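Local structure of nuclear hormone receptor HR38 (Drosophila melanogaster, 1PDU) at residues R218-Y221 with L222-D226; E134-R137 with S138-L142. The protein is an orphan nuclear receptor that mediates an atypical ecdysteroid signalling pathway in the fly, its ligand-binding domain being the part described here. One frame throughout, in Å; residues are numbered along the deposited sequence.

Contact 1. Residues R218-Y221 with L222-D226; sequences RIFY and LKLED
Phe220 and Leu224 lie against each other at i and i+4 on the last turns of helix 204-225, part of the mostly helical ligand-binding domain of nuclear receptors. Leu222, buried, points the other way. Its CB lies 3.6 Å from Ile219 O; its CG rests 3.3 Å from Arg218 O, the carbonyl that also accepts Leu222 N at 3.1 Å. Of the branches, CD1 stays near that carbonyl, while CD2 touches both Arg218 NE and Tyr221 CD1, at 3.9 Å from each. With CG beside its own backbone N (chi1 -61°), the side chain is swung back toward Arg218. Arg218 NE itself is held by Ser124 O, and helix 45-67 receives Leu222 through Phe52 and Tyr53. At the exposed Phe220 ring, Leu224 CD1 reaches CE2 while CD2 lies by CZ, both methyls meeting the same end of the ring. Tyr221 and Glu225 slant across each other, with ring and carboxylate planes 49° apart. The helix ends where Asp226 takes up positive phi, its N still bonded to Leu222 O. Tyr221 OH stops 4.0 Å from Glu225 OE1.

Contact 2. Residues E134-R137 with S138-L142; sequences EFSR and SLHNL
Four i to i+4 backbone bonds join 134-137 to 138-142, from Ser138 N to Glu134 O at 3.2 Å through to Asn141 N on Arg137 O at 2.9 Å, and the bond from His140 N to Ser136 O is the straightest, at 168°. On the buried side, Leu139 sets CG over one face of the Phe135 ring, 4.0 Å above its plane and displaced toward the rim. Its two methyls divide the ring end: CD1 lies 3.9 Å from Phe135 CE2, and CD2 is equally far from CZ. Phe135 can reach forward to them because its CG stands opposite the backbone N (chi1 -180°), beside the carbonyl. This pair belongs to the interior of the helical ligand-binding domain, where Phe135 also meets Leu95 and Ala98 of helix 78-100 and Leu211 of helix 204-225. Next to it, Ser136 OG bonds to Ala98 O and lies 3.6 Å from His140 CD2; His140 NE2 in turn makes weak hydrogen bonds to Ala98 O and Ala101 O, so both side chains point their polar atoms at carbonyls at and just past the end of helix 78-100. On the exposed side, the Arg137 chain bends at chi3 (-68°), folding its guanidinium back until Glu134 CA stands 3.5 Å above one face, toward the rim.

From the N terminus, the chain passes through helices 45-67 and 78-100 before reaching contact 2 in helix 128-142; contact 1 follows near the end of helix 204-225. The two come in series, neither nesting nor crossing, and each spans successive turns of one helix without closing a loop. Their centres are 28 Å apart and their nearest atoms about 15 Å, so they do not touch. Helix 204-225 connects them: its earlier part, at Glu207 and Leu211, packs on 134-142, and its last turns carry contact 1. Contact 2 thereby joins this helix to helix 78-100, whereas contact 1 rests on helix 45-67 and, through Ile219, on Met237 and Phe238 near the C terminus.

Contact 1. Residues R218-Y221 with L222-D226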
loop_
_atom_site.group_PDB
_atom_site.type_symbol
_atom_site.label_atom_id
_atom_site.label_comp_id
_atom_site.label_asym_id
_atom_site.label_seq_id
_atom_site.Cartn_x
_atom_site.Cartn_y
_atom_site.Cartn_z
ATOM N N ARG A 218 2.441 2.096 16.071
ATOM C CA ARG A 218 1.724 0.938 16.568
ATOM C C ARG A 218 2.558 -0.323 16.420
ATOM O O ARG A 218 2.555 -1.184 17.291
ATOM C CB ARG A 218 0.387 0.774 15.844
ATOM C CG ARG A 218 -0.708 0.176 16.729
ATOM C CD ARG A 218 -0.274 -1.134 17.343
ATOM N NE ARG A 218 -1.362 -1.884 17.963
ATOM C CZ ARG A 218 -1.956 -1.562 19.108
ATOM N NH1 ARG A 218 -1.585 -0.480 19.791
ATOM N NH2 ARG A 218 -2.906 -2.351 19.587
ATOM N N ILE A 219 3.280 -0.437 15.318
ATOM C CA ILE A 219 4.102 -1.618 15.123
ATOM C C ILE A 219 5.266 -1.583 16.110
ATOM O O ILE A 219 5.699 -2.618 16.613
ATOM C CB ILE A 219 4.619 -1.691 13.675
ATOM C CG1 ILE A 219 3.419 -1.767 12.719
ATOM C CG2 ILE A 219 5.527 -2.899 13.505
ATOM C CD1 ILE A 219 3.771 -1.698 11.239
ATOM N N PHE A 220 5.759 -0.391 16.411
ATOM C CA PHE A 220 6.862 -0.292 17.350
ATOM C C PHE A 220 6.381 -0.702 18.724
ATOM O O PHE A 220 7.111 -1.330 19.486
ATOM C CB PHE A 220 7.413 1.119 17.423
ATOM C CG PHE A 220 8.616 1.226 18.290
ATOM C CD1 PHE A 220 9.853 0.779 17.833
ATOM C CD2 PHE A 220 8.520 1.743 19.579
ATOM C CE1 PHE A 220 10.979 0.847 18.643
ATOM C CE2 PHE A 220 9.639 1.815 20.392
ATOM C CZ PHE A 220 10.873 1.363 19.918
ATOM N N TYR A 221 5.145 -0.337 19.042
ATOM C CA TYR A 221 4.572 -0.710 20.322
ATOM C C TYR A 221 4.534 -2.235 20.427
ATOM O O TYR A 221 4.965 -2.801 21.429
ATOM C CB TYR A 221 3.164 -0.144 20.455
ATOM C CG TYR A 221 2.409 -0.696 21.638
ATOM C CD1 TYR A 221 1.592 -1.821 21.505
ATOM C CD2 TYR A 221 2.529 -0.113 22.899
ATOM C CE1 TYR A 221 0.911 -2.351 22.596
ATOM C CE2 TYR A 221 1.858 -0.637 24.005
ATOM C CZ TYR A 221 1.046 -1.758 23.846
ATOM O OH TYR A 221 0.371 -2.285 24.933
ATOM N N LEU A 222 4.031 -2.901 19.388
ATOM C CA LEU A 222 3.960 -4.361 19.382
ATOM C C LEU A 222 5.341 -4.988 19.523
ATOM O O LEU A 222 5.497 -6.006 20.185
ATOM C CB LEU A 222 3.323 -4.869 18.085
ATOM C CG LEU A 222 1.889 -4.407 17.833
ATOM C CD1 LEU A 222 1.379 -5.037 16.529
ATOM C CD2 LEU A 222 1.007 -4.802 19.018
ATOM N N LYS A 223 6.337 -4.388 18.882
ATOM C CA LYS A 223 7.694 -4.902 18.939
ATOM C C LYS A 223 8.238 -4.883 20.371
ATOM O O LYS A 223 8.882 -5.834 20.804
ATOM C CB LYS A 223 8.595 -4.081 18.017
ATOM C CG LYS A 223 10.014 -4.600 17.893
ATOM C CD LYS A 223 10.851 -3.662 17.022
ATOM C CE LYS A 223 12.269 -4.175 16.861
ATOM N NZ LYS A 223 12.903 -4.482 18.172
ATOM N N LEU A 224 7.979 -3.803 21.102
ATOM C CA LEU A 224 8.437 -3.711 22.478
ATOM C C LEU A 224 7.689 -4.699 23.357
ATOM O O LEU A 224 8.270 -5.294 24.254
ATOM C CB LEU A 224 8.228 -2.302 23.034
ATOM C CG LEU A 224 9.083 -1.180 22.454
ATOM C CD1 LEU A 224 8.743 0.100 23.188
ATOM C CD2 LEU A 224 10.570 -1.498 22.604
ATOM N N GLU A 225 6.394 -4.859 23.113
ATOM C CA GLU A 225 5.594 -5.793 23.897
ATOM C C GLU A 225 6.324 -7.133 23.795
ATOM O O GLU A 225 6.426 -7.889 24.760
ATOM C CB GLU A 225 4.183 -5.894 23.308
ATOM C CG GLU A 225 3.082 -6.114 24.341
ATOM C CD GLU A 225 1.698 -6.300 23.715
ATOM O OE1 GLU A 225 0.693 -6.220 24.462
ATOM O OE2 GLU A 225 1.613 -6.534 22.484
ATOM N N ASP A 226 6.835 -7.403 22.605
ATOM C CA ASP A 226 7.602 -8.602 22.326
ATOM C C ASP A 226 7.011 -9.965 22.719
ATOM O O ASP A 226 7.682 -10.782 23.363
ATOM C CB ASP A 226 8.990 -8.452 22.939
ATOM C CG ASP A 226 9.932 -9.534 22.486
ATOM O OD1 ASP A 226 9.884 -9.879 21.280
ATOM O OD2 ASP A 226 10.715 -10.030 23.323
#

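Contact 2. Residues E134-R137 with S138-L142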
loop_
_atom_site.group_PDB
_atom_site.type_symbol
_atom_site.label_atom_id
_atom_site.label_comp_id
_atom_site.label_asym_id
_atom_site.label_seq_id
_atom_site.Cartn_x
_atom_site.Cartn_y
_atom_site.Cartn_z
ATOM N N GLU A 134 -10.622 6.061 7.638
ATOM C CA GLU A 134 -10.874 7.470 7.375
ATOM C C GLU A 134 -10.184 7.871 6.063
ATOM O O GLU A 134 -10.743 8.610 5.251
ATOM C CB GLU A 134 -10.336 8.292 8.547
ATOM C CG GLU A 134 -10.592 9.777 8.487
ATOM C CD GLU A 134 -10.668 10.379 9.882
ATOM O OE1 GLU A 134 -10.576 11.618 10.004
ATOM O OE2 GLU A 134 -10.833 9.609 10.857
ATOM N N PHE A 135 -8.966 7.380 5.858
ATOM C CA PHE A 135 -8.226 7.672 4.632
ATOM C C PHE A 135 -8.946 6.997 3.457
ATOM O O PHE A 135 -9.032 7.538 2.362
ATOM C CB PHE A 135 -6.804 7.133 4.758
ATOM C CG PHE A 135 -5.941 7.383 3.554
ATOM C CD1 PHE A 135 -5.570 8.675 3.199
ATOM C CD2 PHE A 135 -5.486 6.321 2.782
ATOM C CE1 PHE A 135 -4.756 8.902 2.094
ATOM C CE2 PHE A 135 -4.674 6.541 1.682
ATOM C CZ PHE A 135 -4.311 7.835 1.338
ATOM N N SER A 136 -9.466 5.806 3.711
ATOM C CA SER A 136 -10.196 5.038 2.717
ATOM C C SER A 136 -11.360 5.858 2.153
ATOM O O SER A 136 -11.487 6.017 0.936
ATOM C CB SER A 136 -10.723 3.748 3.357
ATOM O OG SER A 136 -11.504 2.984 2.453
ATOM N N ARG A 137 -12.201 6.381 3.039
ATOM C CA ARG A 137 -13.347 7.181 2.613
ATOM C C ARG A 137 -12.864 8.393 1.823
ATOM O O ARG A 137 -13.496 8.807 0.849
ATOM C CB ARG A 137 -14.177 7.620 3.823
ATOM C CG ARG A 137 -14.778 6.452 4.596
ATOM C CD ARG A 137 -15.723 6.918 5.703
ATOM N NE ARG A 137 -15.034 7.605 6.797
ATOM C CZ ARG A 137 -14.664 7.028 7.941
ATOM N NH1 ARG A 137 -14.041 7.741 8.873
ATOM N NH2 ARG A 137 -14.926 5.743 8.160
ATOM N N SER A 138 -11.732 8.949 2.234
ATOM C CA SER A 138 -11.170 10.098 1.541
ATOM C C SER A 138 -10.869 9.735 0.078
ATOM O O SER A 138 -11.219 10.485 -0.839
ATOM C CB SER A 138 -9.885 10.564 2.244
ATOM O OG SER A 138 -9.281 11.665 1.570
ATOM N N LEU A 139 -10.223 8.586 -0.134
ATOM C CA LEU A 139 -9.882 8.129 -1.486
ATOM C C LEU A 139 -11.111 8.004 -2.381
ATOM O O LEU A 139 -11.131 8.490 -3.515
ATOM C CB LEU A 139 -9.188 6.766 -1.442
ATOM C CG LEU A 139 -7.787 6.664 -0.840
ATOM C CD1 LEU A 139 -7.386 5.201 -0.747
ATOM C CD2 LEU A 139 -6.802 7.451 -1.685
ATOM N N HIS A 140 -12.132 7.343 -1.855
ATOM C CA HIS A 140 -13.364 7.119 -2.584
ATOM C C HIS A 140 -14.199 8.374 -2.832
ATOM O O HIS A 140 -14.971 8.421 -3.790
ATOM C CB HIS A 140 -14.165 6.043 -1.861
ATOM C CG HIS A 140 -13.413 4.755 -1.716
ATOM N ND1 HIS A 140 -12.888 4.079 -2.801
ATOM C CD2 HIS A 140 -13.042 4.052 -0.619
ATOM C CE1 HIS A 140 -12.227 3.018 -2.376
ATOM N NE2 HIS A 140 -12.304 2.978 -1.056
ATOM N N ASN A 141 -14.047 9.388 -1.983
ATOM C CA ASN A 141 -14.783 10.630 -2.179
ATOM C C ASN A 141 -14.238 11.297 -3.422
ATOM O O ASN A 141 -14.986 11.877 -4.208
ATOM C CB ASN A 141 -14.625 11.572 -0.979
ATOM C CG ASN A 141 -15.528 11.190 0.178
ATOM O OD1 ASN A 141 -16.720 10.913 -0.012
ATOM N ND2 ASN A 141 -14.972 11.180 1.386
ATOM N N LEU A 142 -12.926 11.208 -3.590
ATOM C CA LEU A 142 -12.255 11.783 -4.739
ATOM C C LEU A 142 -12.513 10.935 -5.983
ATOM O O LEU A 142 -12.418 11.423 -7.111
ATOM C CB LEU A 142 -10.754 11.849 -4.478
ATOM C CG LEU A 142 -9.898 12.294 -5.659
ATOM C CD1 LEU A 142 -10.337 13.679 -6.088
ATOM C CD2 LEU A 142 -8.426 12.291 -5.276
#